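Local atomic coordinates of putative acetamidase/formamidase (Yersinia enterocolitica subsp. palearctica serotype O:3, PDB entry 5UBU), a protein that probably hydrolyses carbon-nitrogen bonds, other than peptide bonds, in linear amides such as formamide or acetamide. Residues Glu8-Ile11 with Met12-Arg15; Ile285-Leu288 with Val289-Gly293. All blocks are in the same frame, centred on the assembly; numbering follows the deposited sequence.

Contact 1. Residues Glu8-Ile11 with Met12-Arg15; sequences EESI and MVKR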
ATOM      1  N   GLU B   8       6.906  15.263  37.073  1.00 64.41           N
ATOM      2  CA  GLU B   8       6.068  14.970  38.238  1.00 66.69           C
ATOM      3  C   GLU B   8       4.699  14.401  37.839  1.00 66.91           C
ATOM      4  O   GLU B   8       4.152  13.547  38.540  1.00 67.76           O
ATOM      5  CB  GLU B   8       5.874  16.227  39.075  1.00 69.79           C
ATOM      6  CG  GLU B   8       7.144  16.811  39.665  1.00 70.67           C
ATOM      7  CD  GLU B   8       6.883  18.111  40.430  1.00 74.02           C
ATOM      8  OE1 GLU B   8       5.737  18.622  40.399  1.00 75.07           O
ATOM      9  OE2 GLU B   8       7.834  18.654  41.028  1.00 75.14           O
ATOM     10  N   GLU B   9       4.158  14.884  36.717  1.00 66.86           N
ATOM     11  CA  GLU B   9       2.874  14.418  36.194  1.00 67.33           C
ATOM     12  C   GLU B   9       3.011  13.284  35.175  1.00 62.94           C
ATOM     13  O   GLU B   9       2.003  12.791  34.682  1.00 63.26           O
ATOM     14  CB  GLU B   9       2.096  15.601  35.573  1.00 70.95           C
ATOM     15  CG  GLU B   9       1.680  16.674  36.591  1.00 75.77           C
ATOM     16  CD  GLU B   9       0.696  16.165  37.653  1.00 79.24           C
ATOM     17  OE1 GLU B   9       0.627  16.769  38.752  1.00 83.44           O
ATOM     18  OE2 GLU B   9      -0.003  15.160  37.385  1.00 79.89           O
ATOM     19  N   SER B  10       4.242  12.870  34.870  1.00 59.66           N
ATOM     20  CA  SER B  10       4.460  11.782  33.899  1.00 57.41           C
ATOM     21  C   SER B  10       3.934  10.448  34.421  1.00 57.27           C
ATOM     22  O   SER B  10       3.833  10.240  35.629  1.00 59.23           O
ATOM     23  CB  SER B  10       5.947  11.629  33.538  1.00 55.36           C
ATOM     24  OG  SER B  10       6.705  11.176  34.648  1.00 54.66           O
ATOM     25  N   ILE B  11       3.607   9.553  33.494  1.00 55.72           N
ATOM     26  CA  ILE B  11       3.083   8.237  33.840  1.00 55.76           C
ATOM     27  C   ILE B  11       4.173   7.426  34.543  1.00 55.88           C
ATOM     28  O   ILE B  11       3.891   6.668  35.470  1.00 56.40           O
ATOM     29  CB  ILE B  11       2.516   7.512  32.597  1.00 54.00           C
ATOM     30  CG1 ILE B  11       1.370   8.350  31.997  1.00 54.83           C
ATOM     31  CG2 ILE B  11       2.017   6.123  32.960  1.00 54.66           C
ATOM     32  CD1 ILE B  11       0.780   7.812  30.712  1.00 54.44           C
HETATM   33  N   MSE B  12       5.415   7.619  34.117  1.00 56.24           N
HETATM   34  CA  MSE B  12       6.547   6.915  34.718  1.00 57.54           C
HETATM   35  C   MSE B  12       6.725   7.241  36.177  1.00 58.30           C
HETATM   36  O   MSE B  12       6.976   6.356  36.985  1.00 59.70           O
HETATM   37  CB  MSE B  12       7.823   7.317  33.983  1.00 57.80           C
HETATM   38  CG  MSE B  12       9.067   6.628  34.527  1.00 59.24           C
HETATM   39 SE   MSE B  12      10.608   7.543  33.724  1.00 61.86          SE
HETATM   40  CE  MSE B  12      12.060   6.350  34.288  1.00 60.69           C
ATOM     41  N   VAL B  13       6.625   8.516  36.523  1.00 58.30           N
ATOM     42  CA  VAL B  13       6.800   8.931  37.908  1.00 59.56           C
ATOM     43  C   VAL B  13       5.582   8.572  38.754  1.00 61.20           C
ATOM     44  O   VAL B  13       5.735   8.131  39.893  1.00 62.87           O
ATOM     45  CB  VAL B  13       7.148  10.431  37.997  1.00 60.39           C
ATOM     46  CG1 VAL B  13       7.185  10.919  39.445  1.00 62.36           C
ATOM     47  CG2 VAL B  13       8.488  10.686  37.310  1.00 58.85           C
ATOM     48  N   LYS B  14       4.382   8.735  38.199  1.00 61.35           N
ATOM     49  CA  LYS B  14       3.158   8.422  38.947  1.00 63.37           C
ATOM     50  C   LYS B  14       2.866   6.942  39.140  1.00 62.44           C
ATOM     51  O   LYS B  14       2.212   6.580  40.113  1.00 64.52           O
ATOM     52  CB  LYS B  14       1.922   9.114  38.350  1.00 65.26           C
ATOM     53  CG  LYS B  14       1.851  10.600  38.682  1.00 68.15           C
ATOM     54  CD  LYS B  14       0.463  11.186  38.460  1.00 71.71           C
ATOM     55  CE  LYS B  14       0.280  12.403  39.361  1.00 75.18           C
ATOM     56  NZ  LYS B  14      -1.035  13.093  39.220  1.00 77.83           N
ATOM     57  N   ARG B  15       3.341   6.099  38.227  1.00 59.60           N
ATOM     58  CA  ARG B  15       3.075   4.659  38.322  1.00 59.51           C
ATOM     59  C   ARG B  15       4.309   3.770  38.387  1.00 57.93           C
ATOM     60  O   ARG B  15       4.186   2.577  38.655  1.00 58.21           O
ATOM     61  CB  ARG B  15       2.199   4.224  37.153  1.00 59.48           C
ATOM     62  CG  ARG B  15       0.852   4.930  37.088  1.00 61.10           C
ATOM     63  CD  ARG B  15       0.041   4.421  35.915  1.00 61.46           C
ATOM     64  NE  ARG B  15      -0.315   3.010  36.070  1.00 62.98           N
ATOM     65  CZ  ARG B  15      -0.956   2.285  35.156  1.00 63.44           C
ATOM     66  NH1 ARG B  15      -1.237   1.005  35.404  1.00 64.34           N
ATOM     67  NH2 ARG B  15      -1.313   2.830  33.991  1.00 63.12           N
TER

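Contact 2. Residues Ile285-Leu288 with Val289-Gly293; sequences IYWL and VADFG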
ATOM      1  N   ILE B 285      -6.488   6.635  20.304  1.00 35.04           N
ATOM      2  CA  ILE B 285      -7.909   6.691  20.672  1.00 35.91           C
ATOM      3  C   ILE B 285      -8.198   5.747  21.839  1.00 36.63           C
ATOM      4  O   ILE B 285      -8.905   6.120  22.769  1.00 38.08           O
ATOM      5  CB  ILE B 285      -8.827   6.379  19.469  1.00 35.06           C
ATOM      6  CG1 ILE B 285      -8.721   7.512  18.444  1.00 34.66           C
ATOM      7  CG2 ILE B 285     -10.280   6.256  19.909  1.00 36.20           C
ATOM      8  CD1 ILE B 285      -9.415   7.232  17.131  1.00 34.06           C
ATOM      9  N   TYR B 286      -7.651   4.535  21.799  1.00 36.04           N
ATOM     10  CA  TYR B 286      -7.885   3.602  22.897  1.00 37.22           C
ATOM     11  C   TYR B 286      -7.229   4.088  24.203  1.00 38.07           C
ATOM     12  O   TYR B 286      -7.744   3.839  25.307  1.00 39.01           O
ATOM     13  CB  TYR B 286      -7.425   2.181  22.578  1.00 36.79           C
ATOM     14  CG  TYR B 286      -8.172   1.463  21.473  1.00 36.72           C
ATOM     15  CD1 TYR B 286      -9.509   1.757  21.167  1.00 37.59           C
ATOM     16  CD2 TYR B 286      -7.596   0.361  20.843  1.00 36.32           C
ATOM     17  CE1 TYR B 286     -10.186   1.054  20.176  1.00 37.40           C
ATOM     18  CE2 TYR B 286      -8.284  -0.356  19.875  1.00 36.28           C
ATOM     19  CZ  TYR B 286      -9.578  -0.010  19.548  1.00 36.84           C
ATOM     20  OH  TYR B 286     -10.251  -0.722  18.581  1.00 37.29           O
ATOM     21  N   TRP B 287      -6.104   4.783  24.057  1.00 37.00           N
ATOM     22  CA  TRP B 287      -5.373   5.330  25.189  1.00 37.79           C
ATOM     23  C   TRP B 287      -6.175   6.468  25.815  1.00 39.37           C
ATOM     24  O   TRP B 287      -6.311   6.537  27.043  1.00 41.20           O
ATOM     25  CB  TRP B 287      -3.976   5.767  24.726  1.00 36.76           C
ATOM     26  CG  TRP B 287      -3.025   6.228  25.786  1.00 37.75           C
ATOM     27  CD1 TRP B 287      -3.118   6.020  27.137  1.00 39.37           C
ATOM     28  CD2 TRP B 287      -1.722   6.766  25.562  1.00 37.39           C
ATOM     29  NE1 TRP B 287      -2.010   6.512  27.770  1.00 40.10           N
ATOM     30  CE2 TRP B 287      -1.127   6.961  26.827  1.00 38.89           C
ATOM     31  CE3 TRP B 287      -1.015   7.149  24.414  1.00 36.32           C
ATOM     32  CZ2 TRP B 287       0.138   7.522  26.981  1.00 39.20           C
ATOM     33  CZ3 TRP B 287       0.246   7.707  24.564  1.00 36.73           C
ATOM     34  CH2 TRP B 287       0.810   7.883  25.841  1.00 38.26           C
ATOM     35  N   LEU B 288      -6.743   7.331  24.972  1.00 38.78           N
ATOM     36  CA  LEU B 288      -7.557   8.451  25.440  1.00 40.14           C
ATOM     37  C   LEU B 288      -8.820   7.967  26.165  1.00 41.76           C
ATOM     38  O   LEU B 288      -9.235   8.573  27.155  1.00 43.90           O
ATOM     39  CB  LEU B 288      -7.920   9.377  24.276  1.00 39.26           C
ATOM     40  CG  LEU B 288      -6.741  10.093  23.609  1.00 38.21           C
ATOM     41  CD1 LEU B 288      -7.176  10.814  22.349  1.00 37.56           C
ATOM     42  CD2 LEU B 288      -6.065  11.057  24.569  1.00 39.45           C
ATOM     43  N   VAL B 289      -9.415   6.875  25.682  1.00 40.78           N
ATOM     44  CA  VAL B 289     -10.621   6.313  26.303  1.00 42.13           C
ATOM     45  C   VAL B 289     -10.311   5.632  27.643  1.00 43.53           C
ATOM     46  O   VAL B 289     -11.045   5.790  28.616  1.00 45.91           O
ATOM     47  CB  VAL B 289     -11.325   5.305  25.354  1.00 40.96           C
ATOM     48  CG1 VAL B 289     -12.427   4.525  26.066  1.00 42.61           C
ATOM     49  CG2 VAL B 289     -11.890   6.025  24.142  1.00 40.19           C
ATOM     50  N   ALA B 290      -9.212   4.895  27.683  1.00 42.61           N
ATOM     51  CA  ALA B 290      -8.816   4.146  28.876  1.00 43.61           C
ATOM     52  C   ALA B 290      -8.313   4.994  30.040  1.00 45.29           C
ATOM     53  O   ALA B 290      -8.786   4.844  31.156  1.00 47.39           O
ATOM     54  CB  ALA B 290      -7.760   3.105  28.507  1.00 41.85           C
ATOM     55  N   ASP B 291      -7.365   5.889  29.770  1.00 44.87           N
ATOM     56  CA  ASP B 291      -6.740   6.711  30.818  1.00 46.50           C
ATOM     57  C   ASP B 291      -7.127   8.190  30.922  1.00 47.07           C
ATOM     58  O   ASP B 291      -6.822   8.813  31.936  1.00 48.71           O
ATOM     59  CB  ASP B 291      -5.212   6.648  30.643  1.00 45.99           C
ATOM     60  CG  ASP B 291      -4.649   5.229  30.758  1.00 45.70           C
ATOM     61  OD1 ASP B 291      -5.387   4.307  31.172  1.00 46.71           O
ATOM     62  OD2 ASP B 291      -3.450   5.049  30.435  1.00 45.07           O
ATOM     63  N   PHE B 292      -7.777   8.757  29.909  1.00 45.68           N
ATOM     64  CA  PHE B 292      -8.110  10.201  29.954  1.00 46.42           C
ATOM     65  C   PHE B 292      -9.603  10.555  29.821  1.00 47.18           C
ATOM     66  O   PHE B 292      -9.957  11.639  29.361  1.00 47.18           O
ATOM     67  CB  PHE B 292      -7.252  10.953  28.922  1.00 44.63           C
ATOM     68  CG  PHE B 292      -5.769  10.745  29.111  1.00 43.75           C
ATOM     69  CD1 PHE B 292      -5.064  11.485  30.053  1.00 45.39           C
ATOM     70  CD2 PHE B 292      -5.078   9.811  28.350  1.00 41.55           C
ATOM     71  CE1 PHE B 292      -3.702  11.295  30.236  1.00 44.78           C
ATOM     72  CE2 PHE B 292      -3.714   9.623  28.525  1.00 41.05           C
ATOM     73  CZ  PHE B 292      -3.027  10.366  29.471  1.00 42.66           C
ATOM     74  N   GLY B 293     -10.467   9.634  30.239  1.00 47.74           N
ATOM     75  CA  GLY B 293     -11.918   9.844  30.237  1.00 49.03           C
ATOM     76  C   GLY B 293     -12.656  10.218  28.960  1.00 47.61           C
ATOM     77  O   GLY B 293     -13.774  10.738  29.027  1.00 49.11           O
TER

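Contact 1. Residues Glu8-Ile11 with Met12-Arg15
Glu9 and Lys14 form a salt bridge, OE2 to NZ 3.0 Å. The two side chains run next to each other in the same direction; the lysine is extended beyond CG, while the glutamate folds back at chi2 (-64°) to present its carboxylate. NZ comes to the syn side of OE2, 23° out of the carboxylate plane, and both residues are exposed, so solvent probably weakens the pairing.

The backbone bonds belong to the start of helix 11-15. Lys14 N donates to Ser10 O at 3.0 Å, and Arg15 N to Ile11 O at 2.9 Å. Ser10 is the N-cap: its OG accepts from Val13 N at 3.3 Å, a reach made possible by chi1 of 67°, which sets the oxygen between the backbone N and the carbonyl carbon. The same hydroxyl is hydrogen-bonded to Leu7 O, so this buried oxygen is gripped from both the loop and the helix.

Apolar contacts are fewer. Ile11 CG2 lies alongside Arg15 CD at 3.9 Å. Selenomethionine Met12 leads its extended chain away from Glu8-Ile11 to pack on strands 101-111, 203-208 and 239-248. Beyond the two segments the charged end of Arg15 makes a cation-pi contact with Trp251.

Contact 2. Residues Ile285-Leu288 with Val289-Gly293
Phe292 tucks back beneath the last turn of helix 273-291 and meets Trp287 and Leu288, the close-packed part of this contact. Its CE2 lies over one face of the indole, offset toward the rim and 3.6 Å from Trp287 NE1. The two rings are oblique, planes 59° apart and centroids 5.3 Å from each other when the five-membered ring is taken. Leu288 reaches the phenyl group from another direction, CD2 to Phe292 CD2 at 4.1 Å. With CG opposite the backbone N (chi1 -174°), the indole of Trp287 stands out from the helix and turns its CD1/NE1 edge to Asp291 and Phe292.

At the edge of that indole, in its plane, sits Asp291 OD2, 3.4 Å from Trp287 NE1; the carboxylate stands nearly perpendicular to the ring. Asp291 N closes a regular helical bond to Trp287 O at 3.0 Å. One residue on, Phe292 N still donates to Leu288 O at 3.1 Å, but from above the carbonyl plane, 48° out of it, as the chain leaves helical geometry.

The other side is looser. Ala290 is exposed and its CB meets little beyond Tyr286 O, while Gly293, with positive phi, carries the chain off the helix end.

Trp287 and Phe292 face strand 263-270 through Ile264, and Arg257 makes a cation-pi contact with the indole. Phe292 O accepts from Arg161 of the second subunit, and Ile285 packs against helix 296-306.

Overall arrangement
Contacts 1 and 2 lie on the same side of the chain's centre, their own centres about 16 Å apart, and they touch directly: Ile11 CD1 packs against Trp287 CZ2 at 3.8 Å. The short N-terminal helix thus meets the end of helix 273-291, although more than 250 residues separate them in sequence. Trp251 links them as well, touching Arg15 of contact 1 and Asp291 of contact 2. Both pack on strands of the same nine-stranded sheet, at 203-208 for contact 1 and 263-270 for contact 2. Neither contributes to the sodium sites, whose ligands are Asn193, Asp195, Asp220, His222 and Glu236. Contact 2 alone reaches neighbouring subunits.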